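Local coordinates for protein amidohydrolase (Brucella melitensis biovar Abortus, PDB 4F0L) that probably acts as a metal-dependent deaminase of the amidohydrolase superfamily, holding an iron(III) ion in a TIM-barrel active site, at residues A236-H241 against T271-L276; V213-L218 against D227-L232; G60-H65 against G375-M380; G208-V213 against M380-D385; P165-H170 against R219-D224. One frame throughout, in Å; residues are numbered along the deposited sequence.

In the fold
All five contacts belong to the TIM barrel. Interaction 1 joins two neighbouring barrel strands and carries His241, while interaction 3 packs the strand bearing His65 against a helix; both histidines bind the iron, together with His67 and Asp329. His239 NE2 and Ala379 O, 2.9 Å apart, connect these two contacts. Interaction 2 lies beside interaction 1, their centres about 9 Å apart, and Ala214 O and Phe167 N, 2.8 Å apart, tie it to interaction 5. Interaction 4 shares Met380 with interaction 3 and Val213 with interaction 2. Interaction 4 lies at the start of strand 210-215 and interaction 5 just past its end, their centres about 22 Å apart.

Interaction 1 (A236-H241 against T271-L276); sequences APVHIH and TARWCL. With FE (Fe (III) ion), chain E.
Val238 is the bump that fills the hollow made by Trp274 and Arg273. With CG1 anti to the backbone N (chi1 179°), its two methyl groups spread over two different flat groups. CG1 sits over the six-membered ring of Trp274, 3.6 Å from its centroid, in a CH-pi contact. CG2 rests on the middle of the Arg273 guanidinium, 3.3 Å from CZ. A beta-branched residue suits this place because each branch has a plate of its own. The arginine reaches Val238 on an extended chain and is steadied at its edge, where NE donates in plane to Ala236 O at 2.9 Å. Its NH2 bonds to Thr230 O and Leu233 O, and a water that donates to Pro237 O lies close by. On the other face of the sheet, Cys275 CB lies over the face of the His239 ring, 3.4 Å from its centroid and nearly on the normal, in a second CH-pi contact; the ring's NE2 is hydrogen-bonded to Ala379 O. Back on the face of Val238 and Trp274, Ile240 and Leu276 run alongside each other, CG2 3.6 Å from CD2. Between the two faces runs a parallel ladder: Val238 N to Arg273 O, Cys275 N to Val238 O, and a longer rung of 3.2 Å from Ile240 N to Cys275 O. One residue on, His241 NE2 binds the iron at 2.4 Å. Strand 210-215 flanks 238-242, strand 296-299 flanks 274-276, Leu264 of helix 260-267 receives Ile240, Trp274 and Leu276, and Ala379 of helix 364-379 touches Cys275.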
# COMPACT_ATOMS: atom_id res chain seq x y z
N ALA B 236 29.01 -17.83 7.50
CA ALA B 236 28.15 -17.11 6.57
C ALA B 236 26.70 -17.26 7.04
O ALA B 236 26.39 -18.15 7.85
CB ALA B 236 28.34 -17.67 5.16
N PRO B 237 25.79 -16.43 6.51
CA PRO B 237 24.38 -16.55 6.93
C PRO B 237 23.67 -17.89 6.73
O PRO B 237 23.97 -18.64 5.80
CB PRO B 237 23.67 -15.46 6.10
CG PRO B 237 24.73 -14.44 5.83
CD PRO B 237 26.02 -15.23 5.69
N VAL B 238 22.69 -18.13 7.60
CA VAL B 238 21.72 -19.21 7.44
C VAL B 238 20.30 -18.60 7.46
O VAL B 238 19.94 -17.91 8.42
CB VAL B 238 21.85 -20.22 8.58
CG1 VAL B 238 20.81 -21.35 8.46
CG2 VAL B 238 23.28 -20.75 8.67
N HIS B 239 19.53 -18.83 6.41
CA HIS B 239 18.13 -18.40 6.34
C HIS B 239 17.22 -19.59 6.24
O HIS B 239 17.59 -20.61 5.62
CB HIS B 239 17.91 -17.51 5.13
CG HIS B 239 18.50 -16.15 5.26
ND1 HIS B 239 17.86 -15.04 4.80
CD2 HIS B 239 19.72 -15.72 5.77
CE1 HIS B 239 18.60 -13.97 5.06
NE2 HIS B 239 19.74 -14.37 5.65
N ILE B 240 16.04 -19.49 6.84
CA ILE B 240 15.05 -20.57 6.83
C ILE B 240 13.66 -20.00 6.97
O ILE B 240 13.47 -19.10 7.77
CB ILE B 240 15.35 -21.57 7.98
CG1 ILE B 240 14.35 -22.73 8.00
CG2 ILE B 240 15.35 -20.88 9.34
CD1 ILE B 240 14.85 -23.97 8.70
N HIS B 241 12.68 -20.52 6.21
CA HIS B 241 11.27 -20.16 6.44
C HIS B 241 10.83 -20.83 7.71
O HIS B 241 10.99 -22.03 7.85
CB HIS B 241 10.31 -20.69 5.35
CG HIS B 241 10.44 -20.04 3.98
ND1 HIS B 241 10.64 -20.76 2.85
CD2 HIS B 241 10.27 -18.71 3.58
CE1 HIS B 241 10.67 -19.92 1.78
NE2 HIS B 241 10.44 -18.67 2.23
N THR B 271 21.86 -17.82 16.32
CA THR B 271 22.52 -16.53 16.64
C THR B 271 22.14 -15.49 15.56
O THR B 271 21.29 -15.76 14.74
CB THR B 271 24.05 -16.68 16.66
OG1 THR B 271 24.48 -17.04 15.35
CG2 THR B 271 24.53 -17.73 17.63
N ALA B 272 22.79 -14.33 15.56
CA ALA B 272 22.65 -13.30 14.53
C ALA B 272 23.07 -13.79 13.14
O ALA B 272 22.83 -13.11 12.14
CB ALA B 272 23.43 -12.03 14.94
N ARG B 273 23.70 -14.96 13.08
CA ARG B 273 24.03 -15.61 11.80
C ARG B 273 22.73 -16.04 11.08
O ARG B 273 22.72 -16.21 9.86
CB ARG B 273 24.93 -16.81 12.11
CG ARG B 273 25.40 -17.63 10.94
CD ARG B 273 25.99 -18.97 11.42
NE ARG B 273 26.29 -19.76 10.24
CZ ARG B 273 26.20 -21.08 10.13
NH1 ARG B 273 25.85 -21.82 11.16
NH2 ARG B 273 26.47 -21.63 8.95
N TRP B 274 21.67 -16.24 11.87
CA TRP B 274 20.42 -16.79 11.39
C TRP B 274 19.44 -15.70 11.11
O TRP B 274 19.37 -14.71 11.86
CB TRP B 274 19.81 -17.74 12.40
CG TRP B 274 20.57 -19.04 12.56
CD1 TRP B 274 21.86 -19.25 13.08
CD2 TRP B 274 20.11 -20.38 12.19
NE1 TRP B 274 22.20 -20.58 13.05
CE2 TRP B 274 21.20 -21.31 12.54
CE3 TRP B 274 18.94 -20.88 11.63
CZ2 TRP B 274 21.10 -22.68 12.31
CZ3 TRP B 274 18.85 -22.26 11.40
CH2 TRP B 274 19.90 -23.14 11.75
N CYS B 275 18.68 -15.88 10.01
CA CYS B 275 17.54 -15.06 9.69
C CYS B 275 16.31 -15.98 9.51
O CYS B 275 16.31 -16.88 8.67
CB CYS B 275 17.77 -14.24 8.42
SG CYS B 275 16.37 -13.15 8.02
N LEU B 276 15.31 -15.78 10.36
CA LEU B 276 14.14 -16.65 10.33
C LEU B 276 13.11 -15.89 9.58
O LEU B 276 12.67 -14.84 10.02
CB LEU B 276 13.64 -16.98 11.74
CG LEU B 276 14.64 -17.52 12.75
CD1 LEU B 276 13.92 -18.04 14.01
CD2 LEU B 276 15.56 -18.56 12.13
FE FE E . 9.72 -16.93 0.81
O HOH W 1 26.15 -20.61 6.02
O HOH W 2 7.91 -16.71 2.00
O HOH W 3 8.07 -18.13 -0.19

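Interaction 2 (V213-L218 against D227-L232); sequences VAPHSL and DSVTQL
Val213 and Thr230 bring the two backbones closest, with CA atoms 6.9 Å apart, where the strand runs past the last part of helix 223-229 and the type I turn from Val229 to Leu232. The gap is filled mostly by side chains. Val213 and Val229 reach past one another from opposing directions, so that Val213 CG2 comes 3.8 Å from Val229 CG1. The same CG2 also lies 3.7 Å from the Val229 carbonyl oxygen, an atom that already accepts the turn's backbone bond from Leu232 N. The first torsion of Val213 (chi1 -55°) sets CG2 between its backbone N and carbonyl carbon, from where it meets both the side chain and the main chain of Val229. Val229 in turn holds CG1 anti to its own N (chi1 171°), directed at the strand. Two residues on, Pro215 adds its rigid ring: CD stands 4.3 Å from Val229 CG1, and CG lies 4.2 Å from Thr230 CG2. The threonine is suited to its place because it shows this methyl to the proline while OG1 bonds to Leu226 O, back in the helix. Short, compact side chains let helix 223-229 settle close to the strand, as befits a beta-alpha-beta crossover of the barrel, in which this helix links strand 210-215 to the parallel neighbouring strand 238-242. On that strand Val238 touches Val213, Pro215 and Thr230, while Phe192 of helix 189-203 covers Val213, Val229 and Leu232.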
# COMPACT_ATOMS: atom_id res chain seq x y z
N VAL B 213 23.59 -20.17 3.14
CA VAL B 213 22.75 -21.34 2.85
C VAL B 213 21.34 -21.14 3.38
O VAL B 213 21.12 -20.36 4.31
CB VAL B 213 23.33 -22.65 3.45
CG1 VAL B 213 24.78 -22.88 2.97
CG2 VAL B 213 23.24 -22.61 4.96
N ALA B 214 20.37 -21.79 2.73
CA ALA B 214 18.96 -21.60 3.03
C ALA B 214 18.26 -22.96 3.10
O ALA B 214 17.65 -23.39 2.14
CB ALA B 214 18.29 -20.71 1.98
N PRO B 215 18.35 -23.64 4.27
CA PRO B 215 17.41 -24.73 4.46
C PRO B 215 15.99 -24.23 4.27
O PRO B 215 15.59 -23.22 4.85
CB PRO B 215 17.65 -25.17 5.91
CG PRO B 215 18.45 -24.08 6.55
CD PRO B 215 19.20 -23.41 5.44
N HIS B 216 15.22 -24.89 3.43
CA HIS B 216 13.93 -24.30 3.02
C HIS B 216 13.00 -24.01 4.17
O HIS B 216 12.51 -22.89 4.33
CB HIS B 216 13.22 -25.18 2.02
CG HIS B 216 11.93 -24.61 1.55
ND1 HIS B 216 10.74 -24.91 2.12
CD2 HIS B 216 11.67 -23.68 0.55
CE1 HIS B 216 9.76 -24.22 1.50
NE2 HIS B 216 10.33 -23.47 0.55
N SER B 217 12.78 -25.03 4.98
CA SER B 217 11.82 -24.98 6.10
C SER B 217 11.97 -26.25 6.88
O SER B 217 12.65 -27.20 6.42
CB SER B 217 10.39 -24.92 5.57
OG SER B 217 10.09 -26.13 4.90
N LEU B 218 11.32 -26.31 8.03
CA LEU B 218 11.42 -27.51 8.85
C LEU B 218 10.75 -28.72 8.21
O LEU B 218 11.14 -29.85 8.47
CB LEU B 218 10.87 -27.25 10.25
CG LEU B 218 11.67 -26.21 11.06
CD1 LEU B 218 10.96 -25.93 12.39
CD2 LEU B 218 13.12 -26.62 11.27
N ASP B 227 21.68 -30.09 10.16
CA ASP B 227 23.04 -30.03 10.71
C ASP B 227 24.11 -29.92 9.62
O ASP B 227 24.98 -29.06 9.70
CB ASP B 227 23.36 -31.25 11.58
CG ASP B 227 22.60 -31.26 12.89
OD1 ASP B 227 22.21 -30.17 13.38
OD2 ASP B 227 22.42 -32.36 13.44
N SER B 228 24.05 -30.78 8.62
CA SER B 228 25.05 -30.76 7.54
C SER B 228 25.07 -29.45 6.77
O SER B 228 26.13 -28.89 6.55
CB SER B 228 24.77 -31.86 6.54
OG SER B 228 24.71 -33.09 7.21
N VAL B 229 23.90 -28.97 6.39
CA VAL B 229 23.81 -27.77 5.55
C VAL B 229 24.32 -26.55 6.28
O VAL B 229 25.07 -25.75 5.70
CB VAL B 229 22.36 -27.58 5.04
CG1 VAL B 229 22.19 -26.24 4.37
CG2 VAL B 229 22.00 -28.72 4.10
N THR B 230 23.99 -26.43 7.55
CA THR B 230 24.35 -25.23 8.32
C THR B 230 25.80 -25.27 8.87
O THR B 230 26.24 -24.34 9.54
CB THR B 230 23.30 -24.97 9.43
OG1 THR B 230 23.22 -26.10 10.30
CG2 THR B 230 21.92 -24.79 8.82
N GLN B 231 26.52 -26.34 8.57
CA GLN B 231 27.93 -26.46 8.91
C GLN B 231 28.82 -26.21 7.69
O GLN B 231 30.03 -26.09 7.84
CB GLN B 231 28.22 -27.86 9.54
N LEU B 232 28.24 -26.11 6.49
CA LEU B 232 29.07 -25.95 5.28
C LEU B 232 29.89 -24.69 5.27
O LEU B 232 31.05 -24.71 4.88
CB LEU B 232 28.22 -25.96 4.01
CG LEU B 232 27.69 -27.29 3.51
CD1 LEU B 232 26.87 -27.00 2.26
CD2 LEU B 232 28.81 -28.32 3.25

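Interaction 3 (G60-H65 against G375-M380); sequences GMANLH and GGNIAM. With FE (Fe (III) ion), chain E.
Met380, just past helix 364-379, reaches across to Ala62 and Leu64 on barrel strand 56-66, at whose end the His-X-His metal motif of amidohydrolases (His65, His67) begins. From CB its chain turns toward the strand and meets it first through CG, 3.6 Å from Ala62 CB. Bends at chi2 (-64°) and chi3 (78°) then fold the chain along the strand: SD passes 3.9 Å from Leu64 CA, and the terminal CE ends 3.7 Å from Leu64 CB. A flexible, unbranched side chain suits this curved path. Beside it, Leu64 CD2 packs 3.8 Å from Ala379 CB. The helix can lie this close because Gly376 presents bare backbone to Ala62; their CA atoms are 5.2 Å apart, and the axes of the short strand and helix segments approach to 7.5 Å at 55°. While Leu64 faces the helix, the next residue, His65, turns its ring away to bind the iron. Asn63 also points away from the helix and bonds through OD1 to Ser328 N. At the far end, a water donates to Gly60 O at 2.7 Å and accepts from Asn377 ND2.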
# COMPACT_ATOMS: atom_id res chain seq x y z
N GLY B 60 21.06 2.63 1.92
CA GLY B 60 20.47 1.63 1.09
C GLY B 60 19.83 0.54 1.92
O GLY B 60 20.34 0.16 2.97
N MET B 61 18.67 0.06 1.47
CA MET B 61 17.92 -0.95 2.19
C MET B 61 18.23 -2.32 1.61
O MET B 61 18.16 -2.53 0.38
CB MET B 61 16.43 -0.67 2.05
CG MET B 61 15.51 -1.62 2.80
SD MET B 61 15.62 -1.46 4.59
CE MET B 61 14.84 0.15 4.69
N ALA B 62 18.53 -3.27 2.47
CA ALA B 62 18.59 -4.67 2.02
C ALA B 62 17.20 -5.19 1.80
O ALA B 62 16.26 -4.95 2.60
CB ALA B 62 19.34 -5.57 3.02
N ASN B 63 17.04 -5.96 0.73
CA ASN B 63 15.81 -6.68 0.48
C ASN B 63 16.13 -8.10 0.85
O ASN B 63 16.66 -8.85 0.07
CB ASN B 63 15.40 -6.53 -0.99
CG ASN B 63 13.95 -6.96 -1.23
OD1 ASN B 63 13.53 -8.04 -0.83
ND2 ASN B 63 13.20 -6.09 -1.87
N LEU B 64 15.86 -8.49 2.09
CA LEU B 64 16.55 -9.66 2.63
C LEU B 64 15.96 -11.03 2.25
O LEU B 64 16.47 -12.03 2.70
CB LEU B 64 16.71 -9.53 4.16
CG LEU B 64 15.50 -9.28 5.06
CD1 LEU B 64 14.33 -10.16 4.65
CD2 LEU B 64 15.93 -9.54 6.49
N HIS B 65 14.94 -11.07 1.38
CA HIS B 65 14.28 -12.36 1.02
C HIS B 65 13.49 -12.16 -0.24
O HIS B 65 12.53 -11.38 -0.28
CB HIS B 65 13.34 -12.81 2.12
CG HIS B 65 12.77 -14.18 1.94
ND1 HIS B 65 13.49 -15.30 2.16
CD2 HIS B 65 11.50 -14.60 1.59
CE1 HIS B 65 12.72 -16.38 1.92
NE2 HIS B 65 11.50 -15.96 1.60
N GLY B 375 18.80 -4.43 10.70
CA GLY B 375 18.60 -5.89 10.75
C GLY B 375 18.80 -6.52 9.39
O GLY B 375 19.35 -7.60 9.26
N GLY B 376 18.40 -5.81 8.36
CA GLY B 376 18.63 -6.27 7.01
C GLY B 376 20.09 -6.52 6.69
O GLY B 376 20.44 -7.56 6.18
N ASN B 377 20.94 -5.56 6.99
CA ASN B 377 22.38 -5.74 6.71
C ASN B 377 22.99 -6.88 7.53
O ASN B 377 23.83 -7.60 7.03
CB ASN B 377 23.13 -4.43 6.86
CG ASN B 377 23.01 -3.59 5.62
OD1 ASN B 377 22.79 -4.13 4.52
ND2 ASN B 377 23.11 -2.25 5.76
N ILE B 378 22.55 -7.07 8.78
CA ILE B 378 23.02 -8.20 9.59
C ILE B 378 22.61 -9.54 8.94
O ILE B 378 23.45 -10.41 8.76
CB ILE B 378 22.54 -8.10 11.06
CG1 ILE B 378 23.18 -6.88 11.79
CG2 ILE B 378 22.78 -9.43 11.80
CD1 ILE B 378 22.45 -6.44 13.07
N ALA B 379 21.33 -9.68 8.56
CA ALA B 379 20.86 -10.90 7.87
C ALA B 379 21.60 -11.16 6.57
O ALA B 379 21.68 -12.31 6.10
CB ALA B 379 19.35 -10.82 7.57
N MET B 380 22.08 -10.09 5.93
CA MET B 380 22.76 -10.23 4.64
C MET B 380 24.27 -10.55 4.83
O MET B 380 24.98 -10.73 3.85
CB MET B 380 22.64 -8.96 3.80
CG MET B 380 21.23 -8.61 3.33
SD MET B 380 20.46 -9.77 2.23
CE MET B 380 19.95 -11.07 3.38
FE FE E . 9.72 -16.93 0.81
O HOH W 4 22.84 -0.68 3.25
O HOH W 2 7.91 -16.71 2.00
O HOH W 3 8.07 -18.13 -0.19

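Interaction 4 (G208-V213 against M380-D385); sequences GAVLGV and MGRPED
The guanidinium of Arg382, whose NH1 comes 3.8 Å from Gly208 CA at an oblique angle, is held by two acidic groups of its own loop. Over the centre of one face lies Glu384 OE2, 3.3 Å above the plane, where charge attraction alone holds it, since no N-H points that way. At the edge, Asp385 is gripped side-on: NE bonds to OD2 from above the carboxylate plane, and NH2 bonds to OD1 on its syn side, each at 2.9 Å. Asp385 OD1 also accepts from Ser392 N. The remaining edge nitrogen, NH1, gives a bond to a water that donates in turn to Ala209 O, so that water bridges the two segments. The Arg382 chain bends at chi2 and chi3 (-70° and -56°), which curls the charged end back to these carboxylates and leaves the methylenes facing the strand. This salt-bridge network fixes the rotation of the guanidinium and would be expected to offset the nearby positive charge of Arg124, whose NH2 bonds to Gly208 O. The loop leaves helix 364-379 through a Schellman motif, with Gly381 taking the positive phi (77°) that glycine accepts readily, and it comes to rest against the start of barrel strand 210-215. Gly208, also at positive phi, precedes that strand. Val210 supplies the packing: its CG2 lies 3.8 Å from Arg382 CD, the two side chains crossing at a slant, and 3.7 Å from Met380 O, a carbonyl oxygen that also accepts from Thr162 OG1.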
# COMPACT_ATOMS: atom_id res chain seq x y z
N GLY B 208 31.68 -7.58 -2.97
CA GLY B 208 30.69 -7.49 -1.90
C GLY B 208 29.72 -8.66 -1.73
O GLY B 208 28.88 -8.64 -0.81
N ALA B 209 29.81 -9.66 -2.60
CA ALA B 209 28.87 -10.75 -2.59
C ALA B 209 29.07 -11.52 -1.32
O ALA B 209 30.20 -11.63 -0.83
CB ALA B 209 29.05 -11.68 -3.78
N VAL B 210 27.97 -12.07 -0.82
CA VAL B 210 28.01 -12.98 0.29
C VAL B 210 27.32 -14.28 -0.13
O VAL B 210 26.32 -14.24 -0.85
CB VAL B 210 27.34 -12.36 1.53
CG1 VAL B 210 27.29 -13.39 2.67
CG2 VAL B 210 28.11 -11.12 2.00
N LEU B 211 27.88 -15.42 0.27
CA LEU B 211 27.27 -16.74 -0.03
C LEU B 211 26.93 -17.41 1.27
O LEU B 211 27.83 -17.72 2.07
CB LEU B 211 28.21 -17.63 -0.85
CG LEU B 211 27.76 -19.06 -1.22
CD1 LEU B 211 26.52 -19.00 -2.10
CD2 LEU B 211 28.88 -19.86 -1.91
N GLY B 212 25.63 -17.63 1.51
CA GLY B 212 25.18 -18.38 2.67
C GLY B 212 24.40 -19.62 2.24
O GLY B 212 24.53 -20.06 1.10
N VAL B 213 23.59 -20.17 3.14
CA VAL B 213 22.75 -21.34 2.85
C VAL B 213 21.34 -21.14 3.38
O VAL B 213 21.12 -20.36 4.31
CB VAL B 213 23.33 -22.65 3.45
CG1 VAL B 213 24.78 -22.88 2.97
CG2 VAL B 213 23.24 -22.61 4.96
N MET B 380 22.08 -10.09 5.93
CA MET B 380 22.76 -10.23 4.64
C MET B 380 24.27 -10.55 4.83
O MET B 380 24.98 -10.73 3.85
CB MET B 380 22.64 -8.96 3.80
CG MET B 380 21.23 -8.61 3.33
SD MET B 380 20.46 -9.77 2.23
CE MET B 380 19.95 -11.07 3.38
N GLY B 381 24.74 -10.62 6.07
CA GLY B 381 26.15 -10.86 6.34
C GLY B 381 27.03 -9.64 6.13
O GLY B 381 28.22 -9.78 5.88
N ARG B 382 26.44 -8.45 6.23
CA ARG B 382 27.14 -7.21 5.93
C ARG B 382 26.93 -6.21 7.09
O ARG B 382 26.41 -5.11 6.87
CB ARG B 382 26.59 -6.61 4.65
CG ARG B 382 26.81 -7.42 3.36
CD ARG B 382 28.27 -7.44 2.93
NE ARG B 382 28.76 -6.08 2.76
CZ ARG B 382 29.95 -5.74 2.25
NH1 ARG B 382 30.80 -6.66 1.81
NH2 ARG B 382 30.27 -4.45 2.17
N PRO B 383 27.30 -6.59 8.32
CA PRO B 383 27.04 -5.71 9.45
C PRO B 383 27.85 -4.43 9.40
O PRO B 383 27.46 -3.45 10.03
CB PRO B 383 27.42 -6.56 10.66
CG PRO B 383 28.42 -7.56 10.12
CD PRO B 383 27.87 -7.88 8.75
N GLU B 384 28.93 -4.42 8.63
CA GLU B 384 29.77 -3.22 8.46
C GLU B 384 29.11 -2.16 7.61
O GLU B 384 29.62 -1.05 7.49
CB GLU B 384 31.11 -3.60 7.80
CG GLU B 384 30.99 -4.09 6.35
CD GLU B 384 30.75 -5.60 6.19
OE1 GLU B 384 30.01 -6.21 6.98
OE2 GLU B 384 31.31 -6.19 5.23
N ASP B 385 28.01 -2.51 6.96
CA ASP B 385 27.40 -1.62 5.99
C ASP B 385 26.42 -0.62 6.64
O ASP B 385 26.07 -0.74 7.83
CB ASP B 385 26.69 -2.42 4.90
CG ASP B 385 27.62 -2.88 3.78
OD1 ASP B 385 28.80 -2.45 3.70
OD2 ASP B 385 27.12 -3.66 2.95
O HOH W 5 31.01 -9.47 1.13

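Interaction 5 (P165-H170 against R219-D224); sequences PVFYAH and RAVTPD
Two segments at the C-terminal ends of neighbouring barrel strands meet here: the one that follows strand 160-167, and residues 219-222, which lead into helix 223-229 with Thr222 as its N-cap. Ala220 is the main point of contact. Its carbonyl oxygen accepts from Ala169 N at 3.0 Å, with the donor in the carbonyl plane (N-H...O angle 158°), and takes a weak second bond from His170 N. In return, Ala220 CA makes a C-H...O contact of 3.2 Å with His170 O. The methyl of Ala220 stands almost on the normal of the Tyr168 ring, CB 3.8 Å from its centroid; this small side chain can sit squarely on the ring while the backbones remain close enough to bond. Val221 comes instead to the edge of Phe167, with CG2 3.6 Å from CD2, and CG1 also reaches that side of the ring. Past them, Thr222 CG2 touches His170 NE2 at 3.6 Å. That nitrogen bonds to Glu225 OE2, while ND1 bonds to Ala176 O. Glu225 OE1 meanwhile takes the backbone N-H of Thr222, whose OG1 caps a backbone N in the first turn, a reciprocal pairing consistent with a capping box. Since both imidazole nitrogens of His170 face acceptors, both would donate, and the ring is probably protonated, a state the Glu225 carboxylate would favour.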
# COMPACT_ATOMS: atom_id res chain seq x y z
N PRO B 165 21.53 -20.23 -1.63
CA PRO B 165 20.98 -21.43 -2.28
C PRO B 165 20.24 -22.27 -1.26
O PRO B 165 20.74 -22.49 -0.15
CB PRO B 165 22.24 -22.16 -2.78
CG PRO B 165 23.25 -21.07 -2.95
CD PRO B 165 22.99 -20.19 -1.76
N VAL B 166 19.07 -22.75 -1.65
CA VAL B 166 18.16 -23.45 -0.76
C VAL B 166 18.36 -24.99 -0.77
O VAL B 166 18.50 -25.66 -1.85
CB VAL B 166 16.71 -23.13 -1.17
CG1 VAL B 166 15.69 -23.95 -0.34
CG2 VAL B 166 16.43 -21.63 -1.00
N PHE B 167 18.40 -25.54 0.43
CA PHE B 167 18.42 -26.97 0.60
C PHE B 167 16.99 -27.42 0.82
O PHE B 167 16.33 -26.95 1.75
CB PHE B 167 19.30 -27.43 1.77
CG PHE B 167 19.28 -28.92 1.92
CD1 PHE B 167 20.06 -29.72 1.10
CD2 PHE B 167 18.38 -29.53 2.77
CE1 PHE B 167 20.00 -31.10 1.18
CE2 PHE B 167 18.30 -30.90 2.86
CZ PHE B 167 19.12 -31.69 2.05
N TYR B 168 16.55 -28.37 -0.00
CA TYR B 168 15.16 -28.87 -0.00
C TYR B 168 15.18 -30.35 -0.39
O TYR B 168 15.70 -30.71 -1.43
CB TYR B 168 14.38 -28.10 -1.06
CG TYR B 168 12.86 -28.16 -1.00
CD1 TYR B 168 12.17 -29.37 -1.06
CD2 TYR B 168 12.12 -27.00 -0.96
CE1 TYR B 168 10.78 -29.40 -1.03
CE2 TYR B 168 10.75 -27.03 -0.92
CZ TYR B 168 10.10 -28.23 -0.95
OH TYR B 168 8.73 -28.20 -0.93
N ALA B 169 14.62 -31.21 0.45
CA ALA B 169 14.66 -32.65 0.19
C ALA B 169 13.35 -33.42 0.48
O ALA B 169 13.25 -34.57 0.12
CB ALA B 169 15.80 -33.28 0.97
N HIS B 170 12.38 -32.79 1.14
CA HIS B 170 11.19 -33.49 1.64
C HIS B 170 9.94 -32.67 1.56
O HIS B 170 9.98 -31.42 1.53
CB HIS B 170 11.44 -33.91 3.08
CG HIS B 170 12.69 -34.72 3.22
ND1 HIS B 170 12.75 -36.01 2.84
CD2 HIS B 170 13.96 -34.37 3.62
CE1 HIS B 170 13.97 -36.47 3.03
NE2 HIS B 170 14.72 -35.46 3.50
N ARG B 219 9.75 -28.48 7.36
CA ARG B 219 9.07 -29.56 6.63
C ARG B 219 9.97 -30.19 5.60
O ARG B 219 9.87 -31.39 5.31
CB ARG B 219 7.88 -29.03 5.80
CG ARG B 219 6.67 -28.59 6.57
CD ARG B 219 5.52 -28.46 5.57
NE ARG B 219 4.44 -27.74 6.22
CZ ARG B 219 3.46 -28.31 6.91
NH1 ARG B 219 3.34 -29.64 7.02
NH2 ARG B 219 2.55 -27.53 7.49
N ALA B 220 10.79 -29.35 4.99
CA ALA B 220 11.48 -29.71 3.77
C ALA B 220 12.84 -30.34 4.06
O ALA B 220 13.48 -30.87 3.16
CB ALA B 220 11.60 -28.51 2.84
N VAL B 221 13.25 -30.32 5.33
CA VAL B 221 14.59 -30.74 5.70
C VAL B 221 14.48 -31.55 6.98
O VAL B 221 13.69 -31.20 7.85
CB VAL B 221 15.50 -29.50 5.92
CG1 VAL B 221 16.93 -29.93 6.20
CG2 VAL B 221 15.49 -28.55 4.71
N THR B 222 15.25 -32.65 7.08
CA THR B 222 15.33 -33.41 8.33
C THR B 222 16.34 -32.75 9.29
O THR B 222 17.19 -31.98 8.85
CB THR B 222 15.78 -34.88 8.13
OG1 THR B 222 17.15 -34.92 7.78
CG2 THR B 222 14.98 -35.60 7.04
N PRO B 223 16.28 -33.09 10.60
CA PRO B 223 17.28 -32.58 11.54
C PRO B 223 18.74 -32.87 11.16
O PRO B 223 19.58 -32.00 11.28
CB PRO B 223 16.89 -33.25 12.87
CG PRO B 223 15.41 -33.41 12.75
CD PRO B 223 15.19 -33.80 11.30
N ASP B 224 19.03 -34.08 10.68
CA ASP B 224 20.39 -34.42 10.25
C ASP B 224 20.83 -33.60 9.05
O ASP B 224 21.98 -33.15 8.97
CB ASP B 224 20.49 -35.93 9.90
CG ASP B 224 20.34 -36.83 11.12
OD1 ASP B 224 20.34 -36.31 12.25
OD2 ASP B 224 20.27 -38.07 10.96